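Local coordinates for protein PlzA (Borrelia burgdorferi, PDB 7MIE) that binds the bacterial second messenger c-di-GMP and probably acts as its receptor in signalling through a PilZ-type domain, at residues Leu52-Thr57 with Glu149-Lys154; Val70-Ser75 with Glu274-Ile279; Ile173-Asp176 with Lys182-Ile185. One frame throughout, in Å; residues are numbered along the deposited sequence.

Contact 1 of 3, residues Leu52-Thr57 with Glu149-Lys154; sequences LNLRNT and EEIAIK
Leu-52 and Leu-54 meet Ile-151 and Lys-154 in a buried, mainly apolar contact that sets the end of helix 46-52 and the loop after it against the first turns of helix 149-164, within the PilZN3 domain. Leu-52 CD2 lies 3.5 Å from Lys-154 CB and 4.1 Å from Lys-154 CD. The two side chains slide past each other in opposite directions, so a leucine methyl rests on the aliphatic part of the lysine. Beyond CG that lysine is extended (chi2 -178°), which carries NZ past the leucine, where it donates to the backbone O of Phe-51 and also to a water; the ring of Phe-51 makes a cation-pi contact with it. Helix 46-52 ends in a Schellman motif, with Asn-53 (phi 54°) as the C-prime residue and Leu-54 N bonded to Asn-49 O. At the C-terminal end of helix 46-52, Leu-52 O receives a hydrogen bond of 2.8 Å from that water. The same water donates to Glu-150 OE1 at 2.8 Å and accepts from Lys-154 NZ at 2.9 Å, joining both segments through a single oxygen. Ile-151 packs beside this polar cluster: its CG1 is 4.0 Å from Leu-52 O, and its CD1 is 4.2 Å from Leu-54 CD1.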
loop_
_atom_site.group_PDB
_atom_site.type_symbol
_atom_site.label_atom_id
_atom_site.label_comp_id
_atom_site.label_asym_id
_atom_site.label_seq_id
_atom_site.Cartn_x
_atom_site.Cartn_y
_atom_site.Cartn_z
ATOM N N LEU A 52 4.131 -5.338 -12.310
ATOM C CA LEU A 52 2.930 -5.010 -13.071
ATOM C C LEU A 52 3.252 -4.077 -14.244
ATOM O O LEU A 52 2.402 -3.948 -15.111
ATOM C CB LEU A 52 1.906 -4.303 -12.160
ATOM C CG LEU A 52 1.386 -5.090 -10.954
ATOM C CD1 LEU A 52 0.342 -4.218 -10.192
ATOM C CD2 LEU A 52 0.709 -6.404 -11.364
ATOM N N ASN A 53 4.456 -3.479 -14.277
ATOM C CA ASN A 53 4.800 -2.440 -15.254
ATOM C C ASN A 53 3.742 -1.328 -15.189
ATOM O O ASN A 53 3.151 -0.949 -16.202
ATOM C CB ASN A 53 4.820 -2.981 -16.695
ATOM C CG ASN A 53 5.504 -2.013 -17.655
ATOM O OD1 ASN A 53 6.099 -1.045 -17.238
ATOM N ND2 ASN A 53 5.445 -2.301 -18.938
ATOM N N LEU A 54 3.561 -0.803 -13.985
ATOM C CA LEU A 54 2.553 0.229 -13.776
ATOM C C LEU A 54 3.187 1.321 -12.925
ATOM O O LEU A 54 3.767 1.040 -11.880
ATOM C CB LEU A 54 1.334 -0.489 -13.150
ATOM C CG LEU A 54 0.171 0.395 -12.744
ATOM C CD1 LEU A 54 -0.459 0.978 -14.006
ATOM C CD2 LEU A 54 -0.839 -0.476 -11.966
ATOM N N ARG A 55 3.212 2.575 -13.449
ATOM C CA ARG A 55 3.703 3.722 -12.694
ATOM C C ARG A 55 2.736 3.968 -11.524
ATOM O O ARG A 55 1.537 3.738 -11.636
ATOM C CB ARG A 55 3.565 4.972 -13.595
ATOM C CG ARG A 55 4.423 6.163 -13.226
ATOM C CD ARG A 55 4.333 7.224 -14.347
ATOM N NE ARG A 55 4.643 6.760 -15.717
ATOM C CZ ARG A 55 4.766 7.562 -16.794
ATOM N NH1 ARG A 55 5.041 7.062 -17.994
ATOM N NH2 ARG A 55 4.601 8.870 -16.669
ATOM N N ASN A 56 3.258 4.461 -10.410
ATOM C CA ASN A 56 2.418 4.599 -9.240
ATOM C C ASN A 56 1.674 5.934 -9.268
ATOM O O ASN A 56 0.797 6.142 -8.468
ATOM C CB ASN A 56 3.203 4.390 -7.941
ATOM C CG ASN A 56 2.422 3.557 -6.935
ATOM O OD1 ASN A 56 1.705 2.626 -7.322
ATOM N ND2 ASN A 56 2.460 3.984 -5.677
ATOM N N THR A 57 2.070 6.825 -10.171
ATOM C CA THR A 57 1.422 8.118 -10.325
ATOM C C THR A 57 0.330 7.950 -11.363
ATOM O O THR A 57 0.491 7.256 -12.361
ATOM C CB THR A 57 2.466 9.186 -10.693
ATOM O OG1 THR A 57 3.252 9.379 -9.517
ATOM C CG2 THR A 57 1.836 10.523 -11.036
ATOM N N GLU A 149 -6.034 -6.469 -19.444
ATOM C CA GLU A 149 -6.022 -7.856 -19.002
ATOM C C GLU A 149 -4.644 -8.284 -18.497
ATOM O O GLU A 149 -4.590 -9.086 -17.569
ATOM C CB GLU A 149 -6.600 -8.775 -20.085
ATOM C CG GLU A 149 -8.108 -8.614 -20.267
ATOM C CD GLU A 149 -8.764 -9.692 -21.152
ATOM O OE1 GLU A 149 -8.173 -10.035 -22.188
ATOM O OE2 GLU A 149 -9.838 -10.231 -20.773
ATOM N N GLU A 150 -3.546 -7.746 -19.081
ATOM C CA GLU A 150 -2.191 -8.108 -18.677
ATOM C C GLU A 150 -1.953 -7.738 -17.207
ATOM O O GLU A 150 -1.335 -8.513 -16.467
ATOM C CB GLU A 150 -1.136 -7.476 -19.612
ATOM C CG GLU A 150 -0.984 -5.967 -19.445
ATOM C CD GLU A 150 0.202 -5.258 -20.108
ATOM O OE1 GLU A 150 1.280 -5.070 -19.428
ATOM O OE2 GLU A 150 0.038 -4.838 -21.288
ATOM N N ILE A 151 -2.590 -6.638 -16.757
ATOM C CA ILE A 151 -2.451 -6.215 -15.367
ATOM C C ILE A 151 -3.370 -7.053 -14.471
ATOM O O ILE A 151 -2.916 -7.571 -13.455
ATOM C CB ILE A 151 -2.717 -4.706 -15.229
ATOM C CG1 ILE A 151 -1.560 -3.954 -15.909
ATOM C CG2 ILE A 151 -2.815 -4.326 -13.763
ATOM C CD1 ILE A 151 -1.761 -2.494 -16.030
ATOM N N ALA A 152 -4.631 -7.216 -14.877
ATOM C CA ALA A 152 -5.614 -7.972 -14.100
ATOM C C ALA A 152 -5.151 -9.402 -13.758
ATOM O O ALA A 152 -5.278 -9.858 -12.621
ATOM C CB ALA A 152 -6.951 -7.975 -14.831
ATOM N N ILE A 153 -4.600 -10.133 -14.732
ATOM C CA ILE A 153 -4.172 -11.509 -14.485
ATOM C C ILE A 153 -3.009 -11.553 -13.488
ATOM O O ILE A 153 -2.967 -12.415 -12.612
ATOM C CB ILE A 153 -3.830 -12.221 -15.823
ATOM C CG1 ILE A 153 -3.688 -13.724 -15.609
ATOM C CG2 ILE A 153 -2.595 -11.645 -16.503
ATOM C CD1 ILE A 153 -5.080 -14.341 -15.543
ATOM N N LYS A 154 -2.129 -10.529 -13.517
ATOM C CA LYS A 154 -1.026 -10.502 -12.573
ATOM C C LYS A 154 -1.500 -10.125 -11.170
ATOM O O LYS A 154 -0.987 -10.656 -10.193
ATOM C CB LYS A 154 -0.023 -9.445 -13.028
ATOM C CG LYS A 154 0.860 -9.911 -14.191
ATOM C CD LYS A 154 1.844 -8.799 -14.523
ATOM C CE LYS A 154 2.759 -9.231 -15.663
ATOM N NZ LYS A 154 3.523 -8.054 -16.130
HETATM O O HOH W 1 1.629 -6.019 -16.766
HETATM O O HOH W 2 1.417 -2.471 -17.894
#

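Contact 2 of 3, residues Val70-Ser75 with Glu274-Ile279; sequences VIYSIS and EYTMLI
Tyr-72 of strand 65-74 reaches Thr-276 and Met-277 of helix 273-283 in a buried contact near the centre of the chain, where a strand of the first antiparallel sheet meets the C-terminal helix. The tyrosine sits in a classic beta bulge: Tyr-72 and Ser-73 together face Lys-80 of strand 78-84, and Tyr-72 has a psi of -49°, unlike the extended values of its neighbours. Its ring stands with CG anti to the backbone N (chi1 168°), and the bond from CA to CB aims at the helix.

The sulfur contact is of the Met-aromatic kind. Met-277 SD is 5.0 Å from the centroid of the Tyr-72 ring and 68° off the ring normal, an oblique approach. The bond to Met-277 CB does not aim at the strand, but a bend at the second torsion turns the thioether to the ring, where SD lies 4.0 Å from Tyr-72 CE1.

Van der Waals packing supplies the rest. The Met-277 and Thr-276 side chains each cross that of Tyr-72 at about a right angle, the methionine meeting the CD1-CE1 side of the ring and the threonine the hydroxyl end. The apolar pair is Met-277 CE with Tyr-72 CE1, 3.7 Å apart.

Polar links lie around the contact. Ile-71 O accepts a hydrogen bond from His-280 NE2, a second tie between this strand and this helix. Tyr-275, one residue before the touching threonine, turns to the other sheet, packing on strands 198-207 and 240-250 and bonding through OH to the backbone O of Ser-207, a c-di-GMP-binding residue. The helix thus touches both sheets. Of the two threonine branches it is Thr-276 CG2 that faces the tyrosine, 3.5 Å from Tyr-72 OH.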
loop_
_atom_site.group_PDB
_atom_site.type_symbol
_atom_site.label_atom_id
_atom_site.label_comp_id
_atom_site.label_asym_id
_atom_site.label_seq_id
_atom_site.Cartn_x
_atom_site.Cartn_y
_atom_site.Cartn_z
ATOM N N VAL A 70 -1.765 9.112 -6.370
ATOM C CA VAL A 70 -0.809 8.018 -6.258
ATOM C C VAL A 70 -1.636 6.774 -5.933
ATOM O O VAL A 70 -2.606 6.830 -5.180
ATOM C CB VAL A 70 0.153 8.368 -5.100
ATOM C CG1 VAL A 70 1.132 7.242 -4.866
ATOM C CG2 VAL A 70 0.992 9.615 -5.470
ATOM N N ILE A 71 -1.216 5.617 -6.472
ATOM C CA ILE A 71 -1.961 4.405 -6.183
ATOM C C ILE A 71 -1.533 3.903 -4.810
ATOM O O ILE A 71 -0.327 3.730 -4.532
ATOM C CB ILE A 71 -1.676 3.335 -7.259
ATOM C CG1 ILE A 71 -1.914 3.846 -8.679
ATOM C CG2 ILE A 71 -2.440 2.046 -6.969
ATOM C CD1 ILE A 71 -1.527 2.860 -9.806
ATOM N N TYR A 72 -2.545 3.612 -3.988
ATOM C CA TYR A 72 -2.319 2.990 -2.688
ATOM C C TYR A 72 -2.379 1.456 -2.805
ATOM O O TYR A 72 -1.486 0.768 -2.290
ATOM C CB TYR A 72 -3.422 3.464 -1.734
ATOM C CG TYR A 72 -3.495 2.705 -0.435
ATOM C CD1 TYR A 72 -2.675 3.042 0.637
ATOM C CD2 TYR A 72 -4.414 1.675 -0.274
ATOM C CE1 TYR A 72 -2.772 2.370 1.850
ATOM C CE2 TYR A 72 -4.523 0.995 0.927
ATOM C CZ TYR A 72 -3.698 1.345 1.983
ATOM O OH TYR A 72 -3.803 0.670 3.164
ATOM N N SER A 73 -3.424 0.943 -3.460
ATOM C CA SER A 73 -3.549 -0.508 -3.647
ATOM C C SER A 73 -4.341 -0.780 -4.908
ATOM O O SER A 73 -5.018 0.124 -5.415
ATOM C CB SER A 73 -4.231 -1.182 -2.432
ATOM O OG SER A 73 -5.622 -0.837 -2.360
ATOM N N ILE A 74 -4.259 -2.034 -5.369
ATOM C CA ILE A 74 -4.966 -2.444 -6.571
ATOM C C ILE A 74 -5.721 -3.734 -6.302
ATOM O O ILE A 74 -5.238 -4.587 -5.550
ATOM C CB ILE A 74 -3.970 -2.548 -7.737
ATOM C CG1 ILE A 74 -4.698 -2.767 -9.071
ATOM C CG2 ILE A 74 -2.935 -3.651 -7.476
ATOM C CD1 ILE A 74 -3.804 -2.434 -10.278
ATOM N N SER A 75 -6.863 -3.880 -6.984
ATOM C CA SER A 75 -7.722 -5.037 -6.786
ATOM C C SER A 75 -8.147 -5.535 -8.167
ATOM O O SER A 75 -7.647 -5.053 -9.183
ATOM C CB SER A 75 -8.910 -4.681 -5.951
ATOM O OG SER A 75 -8.545 -4.289 -4.612
ATOM N N GLU A 274 -1.521 5.107 10.038
ATOM C CA GLU A 274 -0.319 5.938 10.021
ATOM C C GLU A 274 0.942 5.111 9.723
ATOM O O GLU A 274 1.862 5.589 9.043
ATOM C CB GLU A 274 -0.115 6.676 11.351
ATOM C CG GLU A 274 -1.368 7.366 11.865
ATOM C CD GLU A 274 -2.214 6.356 12.629
ATOM O OE1 GLU A 274 -3.218 5.879 12.058
ATOM O OE2 GLU A 274 -1.807 5.974 13.753
ATOM N N TYR A 275 0.987 3.872 10.238
ATOM C CA TYR A 275 2.125 3.006 9.931
ATOM C C TYR A 275 2.078 2.614 8.449
ATOM O O TYR A 275 3.094 2.644 7.754
ATOM C CB TYR A 275 2.106 1.731 10.782
ATOM C CG TYR A 275 3.244 0.803 10.398
ATOM C CD1 TYR A 275 4.542 1.087 10.804
ATOM C CD2 TYR A 275 3.064 -0.282 9.544
ATOM C CE1 TYR A 275 5.624 0.292 10.438
ATOM C CE2 TYR A 275 4.127 -1.108 9.189
ATOM C CZ TYR A 275 5.420 -0.804 9.603
ATOM O OH TYR A 275 6.509 -1.570 9.287
ATOM N N THR A 276 0.916 2.125 8.002
ATOM C CA THR A 276 0.778 1.692 6.626
ATOM C C THR A 276 1.202 2.811 5.670
ATOM O O THR A 276 1.921 2.588 4.680
ATOM C CB THR A 276 -0.664 1.262 6.339
ATOM O OG1 THR A 276 -0.917 0.177 7.242
ATOM C CG2 THR A 276 -0.771 0.756 4.912
ATOM N N MET A 277 0.758 4.044 5.974
ATOM C CA MET A 277 1.107 5.169 5.100
ATOM C C MET A 277 2.599 5.554 5.202
ATOM O O MET A 277 3.191 6.011 4.224
ATOM C CB MET A 277 0.245 6.399 5.426
ATOM C CG MET A 277 -1.214 6.299 5.007
ATOM S SD MET A 277 -1.463 5.841 3.289
ATOM C CE MET A 277 -3.254 5.756 3.126
ATOM N N LEU A 278 3.248 5.334 6.354
ATOM C CA LEU A 278 4.695 5.538 6.465
ATOM C C LEU A 278 5.438 4.604 5.494
ATOM O O LEU A 278 6.408 5.009 4.841
ATOM C CB LEU A 278 5.118 5.263 7.918
ATOM C CG LEU A 278 6.605 5.055 8.211
ATOM C CD1 LEU A 278 7.292 6.414 8.259
ATOM C CD2 LEU A 278 6.790 4.388 9.574
ATOM N N ILE A 279 5.014 3.339 5.437
ATOM C CA ILE A 279 5.641 2.392 4.514
ATOM C C ILE A 279 5.320 2.754 3.063
ATOM O O ILE A 279 6.217 2.785 2.204
ATOM C CB ILE A 279 5.226 0.943 4.844
ATOM C CG1 ILE A 279 5.593 0.600 6.299
ATOM C CG2 ILE A 279 5.881 -0.047 3.853
ATOM C CD1 ILE A 279 7.094 0.691 6.612
#

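Contact 3 of 3, residues Ile173-Asp176 with Lys182-Ile185; sequences IIID and KLKI
Leu-183 packs against Ile-175 and Ile-173 across a compact strand-helix-loop unit, in which the short helix 177-182 joins edge strand 173-174 of the second antiparallel sheet to the loop before strand 189-193. Asp-176 is the N-cap of that helix, its OD1 accepting a hydrogen bond from Ser-179 N, and Leu-183 is the first residue past the helix to leave helical backbone angles. Helix 177-182 thus lies between the residues that touch, and the side chains that meet across the segments are all aliphatic.

Leu-183 has the most surface buried here, and one branch does the touching. Its CB points at segment 173-176, and CD1 is directed to both isoleucines: the lines from it to Ile-175 CD1 and to Ile-173 CG2 open at about 71°, so both partners lie on one flank of the methyl. Ile-173 CG2 and Ile-175 CD1, 4.7 Å apart, both face this one methyl.

Ile-175 makes the nearer approach. The bond to its CB does not aim at the loop, but a bend at chi2 (-58°) brings CD1 round to the leucine, and the two side chains cross at about a right angle. Ile-173, whose CB does point across, offers its CG2 branch at 4.3 Å from Leu-183 CD1. Both Ile-173 and Leu-183 also touch Tyr-282 of helix 273-283. Through their backbones Ile-173 and Ile-175 bond to Leu-206 and Lys-204 of strand 198-207, which also carries the c-di-GMP-binding Asp-205. The closest approach across the segments is methyl to methyl, Ile-175 CD1 to Leu-183 CD1, 3.7 Å.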
loop_
_atom_site.group_PDB
_atom_site.type_symbol
_atom_site.label_atom_id
_atom_site.label_comp_id
_atom_site.label_asym_id
_atom_site.label_seq_id
_atom_site.Cartn_x
_atom_site.Cartn_y
_atom_site.Cartn_z
ATOM N N ILE A 173 12.106 -3.384 3.942
ATOM C CA ILE A 173 13.001 -2.235 3.924
ATOM C C ILE A 173 14.094 -2.449 4.963
ATOM O O ILE A 173 13.808 -2.452 6.153
ATOM C CB ILE A 173 12.206 -0.950 4.238
ATOM C CG1 ILE A 173 11.044 -0.745 3.258
ATOM C CG2 ILE A 173 13.163 0.261 4.255
ATOM C CD1 ILE A 173 9.986 0.302 3.739
ATOM N N ILE A 174 15.361 -2.592 4.525
ATOM C CA ILE A 174 16.460 -2.750 5.470
ATOM C C ILE A 174 16.828 -1.381 6.006
ATOM O O ILE A 174 16.994 -0.451 5.217
ATOM C CB ILE A 174 17.697 -3.408 4.794
ATOM C CG1 ILE A 174 17.370 -4.835 4.347
ATOM C CG2 ILE A 174 18.897 -3.387 5.741
ATOM C CD1 ILE A 174 18.460 -5.507 3.528
ATOM N N ILE A 175 16.962 -1.269 7.333
ATOM C CA ILE A 175 17.218 0.014 7.975
ATOM C C ILE A 175 18.707 0.320 7.870
ATOM O O ILE A 175 19.511 -0.452 8.359
ATOM C CB ILE A 175 16.785 -0.053 9.448
ATOM C CG1 ILE A 175 15.266 -0.291 9.504
ATOM C CG2 ILE A 175 17.194 1.207 10.209
ATOM C CD1 ILE A 175 14.404 0.765 8.798
ATOM N N ASP A 176 19.034 1.422 7.208
ATOM C CA ASP A 176 20.421 1.840 7.052
ATOM C C ASP A 176 20.404 3.346 6.822
ATOM O O ASP A 176 19.346 3.954 6.879
ATOM C CB ASP A 176 21.126 1.043 5.944
ATOM C CG ASP A 176 20.611 1.296 4.534
ATOM O OD1 ASP A 176 19.897 2.290 4.324
ATOM O OD2 ASP A 176 20.919 0.480 3.645
ATOM N N LYS A 182 14.989 8.352 3.973
ATOM C CA LYS A 182 13.790 8.395 3.150
ATOM C C LYS A 182 12.548 8.207 4.026
ATOM O O LYS A 182 11.562 8.919 3.863
ATOM C CB LYS A 182 13.863 7.301 2.075
ATOM C CG LYS A 182 12.696 7.259 1.082
ATOM C CD LYS A 182 12.455 8.574 0.323
ATOM C CE LYS A 182 11.628 8.379 -0.931
ATOM N NZ LYS A 182 10.191 8.227 -0.574
ATOM N N LEU A 183 12.615 7.255 4.966
ATOM C CA LEU A 183 11.506 6.998 5.884
ATOM C C LEU A 183 11.256 8.209 6.775
ATOM O O LEU A 183 12.197 8.899 7.160
ATOM C CB LEU A 183 11.918 5.851 6.791
ATOM C CG LEU A 183 11.713 4.459 6.216
ATOM C CD1 LEU A 183 12.469 3.479 7.097
ATOM C CD2 LEU A 183 10.214 4.109 6.130
ATOM N N LYS A 184 9.994 8.440 7.128
ATOM C CA LYS A 184 9.672 9.600 7.953
ATOM C C LYS A 184 9.741 9.198 9.421
ATOM O O LYS A 184 8.856 9.564 10.198
ATOM C CB LYS A 184 8.278 10.150 7.634
ATOM C CG LYS A 184 8.018 10.572 6.195
ATOM C CD LYS A 184 8.750 11.834 5.760
ATOM C CE LYS A 184 8.989 11.907 4.265
ATOM N NZ LYS A 184 10.313 12.507 3.958
ATOM N N ILE A 185 10.758 8.404 9.780
ATOM C CA ILE A 185 11.124 8.152 11.168
ATOM C C ILE A 185 12.550 8.656 11.364
ATOM O O ILE A 185 13.282 8.774 10.403
ATOM C CB ILE A 185 11.007 6.665 11.573
ATOM C CG1 ILE A 185 12.061 5.790 10.896
ATOM C CG2 ILE A 185 9.593 6.134 11.339
ATOM C CD1 ILE A 185 12.163 4.399 11.503
#

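How the contacts relate
Contact 2 lies between the other two, its centre 16 Å from each, and touches both; contacts 1 and 3 have nearest atoms about 10 Å apart. Contact 1 joins contact 2 through a probable hydrogen bond of 2.9 Å from Ile-71 N to Asn-56 O, and through Leu-54 CD2 on Ile-74 CD1 at 3.9 Å. On the other flank, Leu-278 CD2 meets Ile-185 CG2 at 3.7 Å, linking contacts 2 and 3. Bound c-di-GMP lies about 8 Å from the Ile-173 side chain and about 11 Å from that of Thr-276, whereas contact 1 lies away from the c-di-GMP site. In contact 3 the Ile-175 side chain is about 5 Å from that of Asp-205, a c-di-GMP-binding residue.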